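Local coordinates for proton-dependent oligopeptide transporter family protein (Xanthomonas campestris, PDB 6EI3) that probably couples the uptake of small peptides across the membrane to the movement of protons, as other POT-family transporters do, at residues F302-F306 against L406-E410; L364-T368 against F490-A494; I371-V376 against A483-A487; G417-Y422 against V433-W437. One frame throughout, in Å; residues are numbered along the deposited sequence. Where two conformers were deposited one is given.

Contact 1: residues F302-F306 against L406-E410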
# COMPACT_ATOMS: atom_id res chain seq x y z
N PHE A 302 6.86 1.25 7.72
CA PHE A 302 6.54 2.59 7.21
C PHE A 302 5.06 2.62 6.80
O PHE A 302 4.37 3.60 7.08
CB PHE A 302 7.45 3.01 6.02
CG PHE A 302 6.87 4.23 5.33
CD1 PHE A 302 7.01 5.50 5.89
CD2 PHE A 302 6.07 4.09 4.20
CE1 PHE A 302 6.41 6.62 5.29
CE2 PHE A 302 5.46 5.20 3.61
CZ PHE A 302 5.62 6.46 4.17
N PHE A 303 4.58 1.58 6.11
CA PHE A 303 3.19 1.52 5.66
C PHE A 303 2.21 1.32 6.79
O PHE A 303 1.09 1.81 6.68
CB PHE A 303 3.01 0.48 4.55
CG PHE A 303 3.63 0.97 3.27
CD1 PHE A 303 3.03 2.00 2.53
CD2 PHE A 303 4.81 0.42 2.79
CE1 PHE A 303 3.63 2.49 1.36
CE2 PHE A 303 5.41 0.90 1.61
CZ PHE A 303 4.83 1.95 0.92
N SER A 304 2.66 0.69 7.93
CA SER A 304 1.85 0.56 9.15
C SER A 304 1.53 1.95 9.65
O SER A 304 0.41 2.21 10.04
CB SER A 304 2.64 -0.16 10.25
OG SER A 304 3.00 -1.45 9.83
N LEU A 305 2.52 2.83 9.64
CA LEU A 305 2.40 4.20 10.12
C LEU A 305 1.72 5.11 9.10
O LEU A 305 0.92 5.98 9.47
CB LEU A 305 3.81 4.72 10.47
CG LEU A 305 4.29 4.43 11.91
CD1 LEU A 305 4.62 2.95 12.13
CD2 LEU A 305 5.52 5.24 12.23
N PHE A 306 2.02 4.90 7.82
CA PHE A 306 1.48 5.74 6.76
C PHE A 306 -0.04 5.58 6.57
O PHE A 306 -0.74 6.58 6.49
CB PHE A 306 2.26 5.49 5.45
CG PHE A 306 1.81 6.36 4.30
CD1 PHE A 306 2.08 7.72 4.29
CD2 PHE A 306 1.12 5.81 3.22
CE1 PHE A 306 1.65 8.52 3.23
CE2 PHE A 306 0.69 6.61 2.17
CZ PHE A 306 0.96 7.97 2.18
N LEU A 406 5.45 13.03 8.40
CA LEU A 406 5.09 11.76 7.75
C LEU A 406 5.22 11.81 6.21
O LEU A 406 5.68 10.84 5.62
CB LEU A 406 3.70 11.28 8.18
CG LEU A 406 3.17 9.98 7.53
CD1 LEU A 406 3.99 8.74 7.95
CD2 LEU A 406 1.70 9.79 7.81
N THR A 407 4.76 12.92 5.59
CA THR A 407 4.82 13.10 4.14
C THR A 407 6.27 13.27 3.69
O THR A 407 6.62 12.77 2.61
CB THR A 407 3.88 14.21 3.66
OG1 THR A 407 2.59 13.92 4.20
CG2 THR A 407 3.79 14.25 2.13
N PHE A 408 7.10 13.92 4.54
CA PHE A 408 8.54 14.03 4.28
C PHE A 408 9.12 12.61 4.26
O PHE A 408 9.83 12.25 3.31
CB PHE A 408 9.25 14.92 5.33
CG PHE A 408 10.71 15.21 5.02
CD1 PHE A 408 11.08 15.83 3.83
CD2 PHE A 408 11.70 14.92 5.95
CE1 PHE A 408 12.43 16.12 3.56
CE2 PHE A 408 13.05 15.20 5.67
CZ PHE A 408 13.40 15.80 4.49
N GLY A 409 8.74 11.79 5.24
CA GLY A 409 9.16 10.39 5.30
C GLY A 409 8.73 9.62 4.06
O GLY A 409 9.55 8.92 3.46
N GLU A 410 7.46 9.79 3.65
CA GLU A 410 6.89 9.15 2.46
C GLU A 410 7.70 9.44 1.20
O GLU A 410 8.06 8.51 0.49
CB GLU A 410 5.43 9.58 2.26
CG GLU A 410 4.82 9.02 0.98
CD GLU A 410 3.51 9.63 0.52
OE1 GLU A 410 3.05 10.63 1.11
OE2 GLU A 410 2.93 9.08 -0.44

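Contact 2: residues L364-T368 against F490-A494. With 78M ((2S)-2,3-dihydroxypropyl(7Z)-pentadec-7-enoate), chain J; 78M ((2S)-2,3-dihydroxypropyl(7Z)-pentadec-7-enoate), chain C; 78M ((2S)-2,3-dihydroxypropyl(7Z)-pentadec-7-enoate), chain O.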
# COMPACT_ATOMS: atom_id res chain seq x y z
N LEU A 364 19.40 4.34 -0.50
CA LEU A 364 19.29 3.62 0.78
C LEU A 364 19.34 4.56 1.99
O LEU A 364 18.68 4.28 3.00
CB LEU A 364 20.33 2.49 0.87
CG LEU A 364 20.04 1.26 -0.01
CD1 LEU A 364 21.18 0.28 0.04
CD2 LEU A 364 18.68 0.58 0.34
N ARG A 365 20.05 5.70 1.88
CA ARG A 365 20.10 6.73 2.92
C ARG A 365 18.75 7.43 3.00
O ARG A 365 18.28 7.71 4.10
CB ARG A 365 21.20 7.78 2.66
CG ARG A 365 22.53 7.42 3.32
CD ARG A 365 23.64 8.32 2.82
NE ARG A 365 24.86 8.16 3.61
CZ ARG A 365 25.98 8.84 3.39
NH1 ARG A 365 26.03 9.76 2.43
NH2 ARG A 365 27.04 8.63 4.15
N ARG A 366 18.14 7.71 1.84
CA ARG A 366 16.81 8.33 1.77
C ARG A 366 15.80 7.40 2.44
O ARG A 366 15.01 7.85 3.26
CB ARG A 366 16.39 8.57 0.31
CG ARG A 366 17.15 9.69 -0.41
CD ARG A 366 16.65 9.80 -1.85
NE ARG A 366 17.64 10.47 -2.70
CZ ARG A 366 17.43 10.82 -3.96
NH1 ARG A 366 16.27 10.58 -4.54
NH2 ARG A 366 18.39 11.44 -4.65
N MET A 367 15.86 6.10 2.12
CA MET A 367 14.92 5.13 2.66
C MET A 367 15.03 4.98 4.19
O MET A 367 14.01 5.06 4.86
CB MET A 367 15.03 3.80 1.94
CG MET A 367 14.50 3.87 0.50
SD MET A 367 14.79 2.32 -0.38
CE MET A 367 13.42 1.33 0.25
N THR A 368 16.27 4.87 4.73
CA THR A 368 16.51 4.77 6.18
C THR A 368 15.94 6.02 6.87
O THR A 368 15.18 5.89 7.84
CB THR A 368 18.03 4.64 6.46
OG1 THR A 368 18.59 3.60 5.65
CG2 THR A 368 18.34 4.38 7.93
N PHE A 490 16.72 -1.58 9.01
CA PHE A 490 16.92 -1.20 7.61
C PHE A 490 18.35 -0.69 7.37
O PHE A 490 19.02 -1.15 6.46
CB PHE A 490 15.89 -0.14 7.15
CG PHE A 490 15.88 0.10 5.66
CD1 PHE A 490 16.81 0.95 5.07
CD2 PHE A 490 14.94 -0.52 4.85
CE1 PHE A 490 16.82 1.14 3.68
CE2 PHE A 490 14.93 -0.31 3.47
CZ PHE A 490 15.87 0.53 2.89
N GLY A 491 18.79 0.25 8.20
CA GLY A 491 20.10 0.88 8.10
C GLY A 491 21.26 -0.08 8.21
O GLY A 491 22.27 0.09 7.51
N LEU A 492 21.13 -1.09 9.10
CA LEU A 492 22.18 -2.09 9.30
C LEU A 492 22.25 -3.02 8.09
O LEU A 492 23.34 -3.38 7.67
CB LEU A 492 22.00 -2.86 10.62
CG LEU A 492 22.17 -2.04 11.92
CD1 LEU A 492 21.52 -2.75 13.10
CD2 LEU A 492 23.64 -1.76 12.22
N TYR A 493 21.09 -3.36 7.51
CA TYR A 493 21.01 -4.18 6.30
C TYR A 493 21.58 -3.39 5.09
O TYR A 493 22.40 -3.92 4.34
CB TYR A 493 19.57 -4.65 6.02
CG TYR A 493 19.50 -5.58 4.83
CD1 TYR A 493 19.84 -6.93 4.94
CD2 TYR A 493 19.20 -5.09 3.56
CE1 TYR A 493 19.84 -7.77 3.83
CE2 TYR A 493 19.20 -5.92 2.44
CZ TYR A 493 19.50 -7.27 2.58
OH TYR A 493 19.48 -8.07 1.47
N ALA A 494 21.16 -2.11 4.95
CA ALA A 494 21.59 -1.17 3.91
C ALA A 494 23.10 -0.99 3.91
O ALA A 494 23.71 -0.96 2.85
CB ALA A 494 20.89 0.17 4.08
O21 78M J . 28.35 3.15 1.84
C20 78M J . 27.07 2.54 1.99
C18 78M J . 26.38 3.04 3.25
O19 78M J . 27.22 2.79 4.38
C17 78M J . 25.03 2.41 3.44
O2 78M J . 24.47 2.97 4.66
C1 78M J . 23.19 3.34 4.65
O1 78M J . 22.49 3.32 3.67
C2 78M J . 22.73 3.77 6.01
C3 78M J . 21.82 4.99 5.98
C4 78M J . 21.77 5.75 7.29
C5 78M J . 21.15 7.13 7.13
C6 78M J . 20.90 7.87 8.45
C7 78M J . 20.46 9.28 8.20
C8 78M J . 19.76 10.08 9.01
C9 78M J . 19.22 9.77 10.38
C10 78M J . 17.71 9.50 10.38
C11 78M J . 16.81 10.74 10.37
C12 78M J . 16.60 11.44 11.71
C13 78M J . 15.87 10.61 12.77
C15 78M J . 15.46 10.21 15.22
C14 78M J . 15.88 11.20 14.16
O21 78M C . 26.75 5.52 6.82
C20 78M C . 26.22 4.29 7.30
C18 78M C . 25.52 4.48 8.63
O19 78M C . 26.47 4.93 9.60
C17 78M C . 24.84 3.22 9.12
O2 78M C . 24.15 3.63 10.32
C1 78M C . 23.07 2.95 10.70
O1 78M C . 22.62 2.01 10.10
C2 78M C . 22.50 3.50 11.98
C3 78M C . 20.98 3.49 12.06
C4 78M C . 20.31 4.50 11.14
C5 78M C . 19.43 5.53 11.84
C6 78M C . 18.14 4.97 12.42
C7 78M C . 17.27 6.02 13.05
C8 78M C . 17.05 6.22 14.34
C9 78M C . 17.62 5.46 15.50
C10 78M C . 16.63 4.48 16.13
C11 78M C . 17.22 3.62 17.24
C12 78M C . 16.26 2.60 17.84
C13 78M C . 15.29 3.15 18.89
C15 78M C . 13.20 2.77 20.25
C14 78M C . 14.26 2.15 19.37
O21 78M O . 20.73 -10.43 2.01
C20 78M O . 19.90 -11.35 1.32
C18 78M O . 19.02 -12.12 2.29
O19 78M O . 19.83 -12.83 3.22
C17 78M O . 18.10 -13.08 1.58
O2 78M O . 17.05 -13.39 2.53
C1 78M O . 15.94 -13.98 2.07
O1 78M O . 15.82 -14.42 0.95
C2 78M O . 14.87 -14.01 3.12
C3 78M O . 13.62 -13.23 2.73
C4 78M O . 13.03 -12.44 3.89
C5 78M O . 11.64 -12.90 4.32
C6 78M O . 10.49 -12.38 3.45
C7 78M O . 9.73 -11.27 4.10
C8 78M O . 8.50 -11.32 4.57
C9 78M O . 7.76 -10.20 5.23
C10 78M O . 8.02 -10.17 6.74
C11 78M O . 8.35 -8.80 7.31
C12 78M O . 9.28 -8.85 8.51
C13 78M O . 9.78 -7.50 9.02
C15 78M O . 9.44 -5.59 10.61
C14 78M O . 8.80 -6.74 9.89

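Contact 3: residues I371-V376 against A483-A487. With 78M ((2S)-2,3-dihydroxypropyl(7Z)-pentadec-7-enoate), chain C; 78M ((2S)-2,3-dihydroxypropyl(7Z)-pentadec-7-enoate), chain J; 78M ((2S)-2,3-dihydroxypropyl(7Z)-pentadec-7-enoate), chain F.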
# COMPACT_ATOMS: atom_id res chain seq x y z
N ILE A 371 12.03 6.14 6.98
CA ILE A 371 11.38 5.32 8.01
C ILE A 371 11.49 6.05 9.35
O ILE A 371 10.51 6.12 10.09
CB ILE A 371 11.97 3.89 8.07
CG1 ILE A 371 11.89 3.19 6.69
CG2 ILE A 371 11.31 3.04 9.18
CD1 ILE A 371 12.77 1.92 6.59
N ALA A 372 12.67 6.61 9.63
CA ALA A 372 12.96 7.36 10.85
C ALA A 372 12.03 8.59 11.00
O ALA A 372 11.44 8.77 12.07
CB ALA A 372 14.42 7.79 10.85
N PHE A 373 11.83 9.38 9.92
CA PHE A 373 10.93 10.54 9.94
C PHE A 373 9.47 10.17 10.17
O PHE A 373 8.77 10.94 10.84
CB PHE A 373 11.09 11.42 8.70
CG PHE A 373 12.14 12.49 8.89
CD1 PHE A 373 11.86 13.66 9.59
CD2 PHE A 373 13.42 12.33 8.37
CE1 PHE A 373 12.84 14.64 9.78
CE2 PHE A 373 14.39 13.32 8.54
CZ PHE A 373 14.10 14.46 9.25
N SER A 374 9.03 8.98 9.70
CA SER A 374 7.67 8.51 9.96
C SER A 374 7.55 8.22 11.48
O SER A 374 6.52 8.52 12.08
CB SER A 374 7.32 7.30 9.09
OG SER A 374 7.78 6.07 9.62
N GLY A 375 8.64 7.77 12.10
CA GLY A 375 8.72 7.56 13.55
C GLY A 375 8.60 8.88 14.30
O GLY A 375 7.83 8.98 15.26
N VAL A 376 9.29 9.92 13.81
CA VAL A 376 9.26 11.28 14.38
C VAL A 376 7.83 11.86 14.30
O VAL A 376 7.37 12.47 15.25
CB VAL A 376 10.34 12.21 13.75
CG1 VAL A 376 10.31 13.62 14.35
CG2 VAL A 376 11.73 11.60 13.90
N ALA A 483 8.76 2.07 14.21
CA ALA A 483 9.39 2.71 13.05
C ALA A 483 10.88 2.96 13.31
O ALA A 483 11.70 2.75 12.42
CB ALA A 483 8.70 4.01 12.70
N PHE A 484 11.23 3.42 14.53
CA PHE A 484 12.64 3.66 14.89
C PHE A 484 13.45 2.37 14.84
O PHE A 484 14.58 2.39 14.33
CB PHE A 484 12.75 4.35 16.26
CG PHE A 484 12.24 5.78 16.27
CD1 PHE A 484 12.55 6.65 15.23
CD2 PHE A 484 11.55 6.27 17.37
CE1 PHE A 484 12.10 7.98 15.25
CE2 PHE A 484 11.11 7.61 17.40
CZ PHE A 484 11.37 8.45 16.33
N LEU A 485 12.86 1.26 15.34
CA LEU A 485 13.49 -0.06 15.34
C LEU A 485 13.67 -0.52 13.89
O LEU A 485 14.70 -1.10 13.55
CB LEU A 485 12.63 -1.05 16.14
CG LEU A 485 13.17 -2.48 16.34
CD1 LEU A 485 14.32 -2.51 17.34
CD2 LEU A 485 12.08 -3.40 16.82
N ALA A 486 12.65 -0.26 13.04
CA ALA A 486 12.67 -0.62 11.62
C ALA A 486 13.73 0.17 10.91
O ALA A 486 14.46 -0.42 10.12
CB ALA A 486 11.31 -0.35 10.99
N ALA A 487 13.86 1.48 11.21
CA ALA A 487 14.88 2.36 10.61
C ALA A 487 16.27 1.83 10.92
O ALA A 487 17.12 1.77 10.04
CB ALA A 487 14.74 3.77 11.16
O21 78M C . 26.75 5.52 6.82
C20 78M C . 26.22 4.29 7.30
C18 78M C . 25.52 4.48 8.63
O19 78M C . 26.47 4.93 9.60
C17 78M C . 24.84 3.22 9.12
O2 78M C . 24.15 3.63 10.32
C1 78M C . 23.07 2.95 10.70
O1 78M C . 22.62 2.01 10.10
C2 78M C . 22.50 3.50 11.98
C3 78M C . 20.98 3.49 12.06
C4 78M C . 20.31 4.50 11.14
C5 78M C . 19.43 5.53 11.84
C6 78M C . 18.14 4.97 12.42
C7 78M C . 17.27 6.02 13.05
C8 78M C . 17.05 6.22 14.34
C9 78M C . 17.62 5.46 15.50
C10 78M C . 16.63 4.48 16.13
C11 78M C . 17.22 3.62 17.24
C12 78M C . 16.26 2.60 17.84
C13 78M C . 15.29 3.15 18.89
C15 78M C . 13.20 2.77 20.25
C14 78M C . 14.26 2.15 19.37
O21 78M J . 28.35 3.15 1.84
C20 78M J . 27.07 2.54 1.99
C18 78M J . 26.38 3.04 3.25
O19 78M J . 27.22 2.79 4.38
C17 78M J . 25.03 2.41 3.44
O2 78M J . 24.47 2.97 4.66
C1 78M J . 23.19 3.34 4.65
O1 78M J . 22.49 3.32 3.67
C2 78M J . 22.73 3.77 6.01
C3 78M J . 21.82 4.99 5.98
C4 78M J . 21.77 5.75 7.29
C5 78M J . 21.15 7.13 7.13
C6 78M J . 20.90 7.87 8.45
C7 78M J . 20.46 9.28 8.20
C8 78M J . 19.76 10.08 9.01
C9 78M J . 19.22 9.77 10.38
C10 78M J . 17.71 9.50 10.38
C11 78M J . 16.81 10.74 10.37
C12 78M J . 16.60 11.44 11.71
C13 78M J . 15.87 10.61 12.77
C15 78M J . 15.46 10.21 15.22
C14 78M J . 15.88 11.20 14.16
O21 78M F . -0.59 22.79 24.72
C20 78M F . 0.11 21.58 24.47
C18 78M F . 1.51 21.87 23.98
O19 78M F . 1.47 22.58 22.74
C17 78M F . 2.38 20.64 23.89
O2 78M F . 2.05 19.88 22.69
C1 78M F . 2.89 19.97 21.65
O1 78M F . 3.72 20.84 21.53
C2 78M F . 2.69 18.84 20.69
C3 78M F . 3.57 18.93 19.44
C4 78M F . 4.49 17.74 19.25
C5 78M F . 5.92 17.94 19.72
C6 78M F . 6.76 16.67 19.67
C7 78M F . 7.93 16.75 18.73
C8 78M F . 7.93 16.44 17.45
C9 78M F . 9.09 16.52 16.51
C10 78M F . 9.58 17.95 16.23
C11 78M F . 11.02 18.04 15.74
C12 78M F . 11.19 17.86 14.24
C13 78M F . 12.64 17.65 13.82
C15 78M F . 14.28 17.35 11.93
C14 78M F . 12.84 17.59 12.31

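Contact 4: residues G417-Y422 against V433-W437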
# COMPACT_ATOMS: atom_id res chain seq x y z
N GLY A 417 11.81 3.74 -2.83
CA GLY A 417 11.76 2.29 -2.77
C GLY A 417 11.61 1.55 -4.08
O GLY A 417 12.38 0.64 -4.39
N ILE A 418 10.61 1.95 -4.85
CA ILE A 418 10.27 1.30 -6.11
C ILE A 418 11.30 1.63 -7.20
O ILE A 418 11.72 0.74 -7.94
CB ILE A 418 8.77 1.61 -6.45
CG1 ILE A 418 8.23 0.68 -7.55
CG2 ILE A 418 8.49 3.09 -6.76
CD1 ILE A 418 8.20 -0.82 -7.12
N GLU A 419 11.79 2.87 -7.23
CA GLU A 419 12.84 3.29 -8.16
C GLU A 419 14.15 2.53 -7.83
O GLU A 419 14.86 2.06 -8.73
CB GLU A 419 13.06 4.80 -8.05
CG GLU A 419 13.83 5.40 -9.21
CD GLU A 419 13.96 6.92 -9.23
OE1 GLU A 419 13.10 7.60 -8.62
OE2 GLU A 419 14.91 7.42 -9.87
N PHE A 420 14.45 2.38 -6.53
CA PHE A 420 15.64 1.65 -6.09
C PHE A 420 15.53 0.18 -6.52
O PHE A 420 16.47 -0.37 -7.07
CB PHE A 420 15.82 1.75 -4.55
CG PHE A 420 16.74 0.70 -3.98
CD1 PHE A 420 18.12 0.86 -4.03
CD2 PHE A 420 16.23 -0.48 -3.45
CE1 PHE A 420 18.97 -0.11 -3.52
CE2 PHE A 420 17.09 -1.46 -2.95
CZ PHE A 420 18.46 -1.27 -3.00
N ALA A 421 14.38 -0.45 -6.25
CA ALA A 421 14.22 -1.87 -6.58
C ALA A 421 14.33 -2.11 -8.10
O ALA A 421 14.99 -3.06 -8.50
CB ALA A 421 12.92 -2.38 -6.04
N TYR A 422 13.76 -1.20 -8.92
CA TYR A 422 13.83 -1.30 -10.38
C TYR A 422 15.27 -1.25 -10.88
O TYR A 422 15.64 -2.05 -11.73
CB TYR A 422 12.99 -0.19 -11.04
CG TYR A 422 11.49 -0.43 -11.04
CD1 TYR A 422 10.97 -1.72 -11.12
CD2 TYR A 422 10.60 0.63 -11.06
CE1 TYR A 422 9.60 -1.95 -11.17
CE2 TYR A 422 9.22 0.42 -11.09
CZ TYR A 422 8.72 -0.87 -11.17
OH TYR A 422 7.37 -1.09 -11.22
N VAL A 433 8.81 -7.13 -9.05
CA VAL A 433 9.17 -6.03 -8.15
C VAL A 433 7.89 -5.34 -7.68
O VAL A 433 7.71 -5.12 -6.48
CB VAL A 433 10.14 -5.02 -8.81
CG1 VAL A 433 10.25 -3.74 -7.99
CG2 VAL A 433 11.51 -5.64 -9.04
N MET A 434 7.01 -5.01 -8.63
CA MET A 434 5.74 -4.34 -8.36
C MET A 434 4.81 -5.18 -7.49
O MET A 434 4.20 -4.64 -6.57
CB MET A 434 5.07 -3.89 -9.66
CG MET A 434 4.25 -2.66 -9.46
SD MET A 434 5.28 -1.23 -8.99
CE MET A 434 4.24 -0.50 -7.84
N SER A 435 4.72 -6.49 -7.74
CA SER A 435 3.90 -7.39 -6.93
C SER A 435 4.38 -7.37 -5.48
O SER A 435 3.56 -7.22 -4.58
CB SER A 435 3.93 -8.82 -7.49
OG SER A 435 3.29 -8.87 -8.75
N PHE A 436 5.72 -7.43 -5.26
CA PHE A 436 6.32 -7.39 -3.93
C PHE A 436 6.10 -6.05 -3.25
O PHE A 436 5.99 -6.02 -2.02
CB PHE A 436 7.83 -7.69 -3.98
CG PHE A 436 8.31 -9.13 -4.10
CD1 PHE A 436 7.40 -10.18 -4.07
CD2 PHE A 436 9.67 -9.42 -4.22
CE1 PHE A 436 7.84 -11.51 -4.22
CE2 PHE A 436 10.11 -10.75 -4.36
CZ PHE A 436 9.19 -11.78 -4.35
N TRP A 437 6.10 -4.94 -4.03
CA TRP A 437 5.86 -3.58 -3.50
C TRP A 437 4.43 -3.46 -3.00
O TRP A 437 4.21 -2.93 -1.91
CB TRP A 437 6.18 -2.49 -4.54
CG TRP A 437 6.15 -1.08 -3.98
CD1 TRP A 437 5.36 -0.05 -4.41
CD2 TRP A 437 6.99 -0.54 -2.94
NE1 TRP A 437 5.67 1.10 -3.72
CE2 TRP A 437 6.65 0.83 -2.80
CE3 TRP A 437 8.01 -1.07 -2.12
CZ2 TRP A 437 7.26 1.65 -1.84
CZ3 TRP A 437 8.62 -0.25 -1.19
CH2 TRP A 437 8.24 1.10 -1.06

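Contact 1: residues F302-F306 against L406-E410
E410 on helix 400-424 runs its side chain alongside the ends of two phenylalanine rings of helix 281-306, first F302 and then F306. CB starts beside the F302 ring, 3.7 Å from F302 CZ. One bond further, CG moves over to the second ring and lies 3.9 Å from F306 CE1. The carboxylate then meets the far end of that ring: OE1 sits 3.3 Å from F306 CE1 and OE2 3.5 Å from F306 CZ, with the carboxylate and ring planes 51° apart. Both rings reach across because their CG atoms stand anti to the backbone N (chi1 -177° in F306). F302 also presses its tip on the backbone, CZ lying 3.4 Å from E410 CA. One helical turn before E410, L406 adds apolar contact, its CG at the edge of the F306 ring. The pair thus joins two helices of a major facilitator transporter, crossing at 143°. Across the interface the buried carboxylate meets aromatic carbon and ring C-H groups. Its polar demand is answered by N335, whose ND2 hydrogen-bonds OE1, so the glutamate packs its chain on two ring ends and is tied at OE1 to helix 334-357.

Contact 2: residues L364-T368 against F490-A494
F490 points its ring across at L364, M367 and T368, making the centre of an antiparallel pairing of two transmembrane helices of this major facilitator fold, 363-389 and 471-495, whose short segments run at 167° to each other. With CG anti to the backbone N (chi1 -170°), the ring leaves its own helix and meets its partners in two ways. Its edge is turned to oxygen: T368 OG1 lies near the ring plane, 3.2 Å from F490 CD1, and L364 O is also at the edge. M367 comes in obliquely instead. Its CB packs 3.5 Å from F490 CZ, and the chain bends at chi3, so that the sulfur makes a Met-aromatic contact 5.2 Å from the ring centroid and CE curls round beside CZ. L364 crosses the ring at about a right angle, touching CZ with CD2, while its CB meets A494 CB at 4.0 Å.

The oxygen pair at the ring edge is held within its own helix. T368 OG1 donates to L364 O at 2.7 Å, tilted 27° from the carbonyl plane and on the opposite face from T368 N, so one carbonyl takes two hydrogen bonds and the hydroxyl's rotation is fixed. Bound monoacylglycerols lie along the pair: T368 CG2 touches the chains of two of them, and G491, lacking a side chain, lets the ester carbonyl oxygen O1 of one of them approach its backbone carbon. A third hydrogen-bonds Y493, its O21 lying in the plane of the phenol ring, 2.7 Å from OH.

Contact 3: residues I371-V376 against A483-A487
F484 lays one face of its ring on G375, whose CA stands 4.2 Å from the ring centroid and 26° off the normal, a CH-pi contact. The end of the same ring reaches the backbone around it: CZ is 3.5 Å from G375 C, and CE1 comes within 3.3 Å of A372 O. V376 CG2 closes the ring edge, lying in its plane. One turn earlier in the helix, I371 works mainly through its CG2 branch. CG2, anti to the backbone N, slots among the alanines, 3.3 Å from A483 O and 3.8 Å from A486 CB, while A372 CB meets A487 CB.

What lets these groups meet is close helix packing: glycine and alanines bring the axes of the two segments to 7.9 Å at 164°, and G375 and A483 have their CA atoms 4.9 Å apart. S374 folds its hydroxyl back onto I371 O (2.8 Å), leaving OG beside A483 CB. Further out, F302 and L305 of helix 281-306 cover S374, and lipid chains lie against A372, F373, V376, F484 and A487 on the membrane side. The chemistry is therefore that of a small-residue transmembrane interface: backbone and methyl groups in van der Waals contact, with the serine hydroxyl donating to I371 O of its own helix, and cohesion between the helices resting on shape and ring-face contact.

Contact 4: residues G417-Y422 against V433-W437
The two segments run roughly antiparallel, at 148° with their axes 10.5 Å apart, pairing I418 with W437 and A421 with V433 as consecutive helices joined by a short turn region. I418 and V433 contribute the largest shares of the contact. I418 CB sits almost squarely over the five-membered ring of W437, 4.2 Å from the centroid and 9° off the normal, a CH-pi contact. With CG1 anti to the backbone N (chi1 -165°), the longer branch drives CD1 into the interface, where it meets M434 SD at 3.5 Å, V433 CG1 at 3.7 Å and W437 CB. V433 uses the same CG1 methyl on three partners, since it also touches A421 CB at 3.6 Å and the Y422 ring at CE1. The Y422 ring takes I418 CD1 of its own helix over one face, towards the rim. Its hydroxyl comes close to sulfur, OH lying 3.1 Å from M434 SD, and the methionine chain, bent at chi2 and chi3, places SD obliquely to the ring as a Met-aromatic contact. G417, with no side chain, lets W437 CH2 approach its CA to 4.1 Å. Helix 281-306 packs against this hairpin of helices: W437 meets F296 and, edge-to-face, F303, while A421 touches V292 and F296. F420 turns instead to S363 and L364, tying helix 400-424 to helix 363-389.

In the fold
All four contacts are mostly buried, but the centres of contacts 1 and 4 lie about 11 and 12 Å from the centre of the chain, those of contacts 3 and 2, which are lined by bound lipid, about 17 and 20 Å. Contacts 2 and 3 join the same helices, 363-389 and 471-495, contact 3 nested inside the loop closed by contact 2, and share two lipid molecules. Alanines and glycine draw contact 3 tight, whereas contact 2, filled by the F490 ring, is wider. L305 of contact 1 packs on S374 and A483 of contact 3. Contacts 1 and 4 share helix 400-424 and meet where F303 packs on W437. Contact 1 alone brings a carboxylate to the interface; contacts 2 and 4 both bring methionine sulfur to a ring.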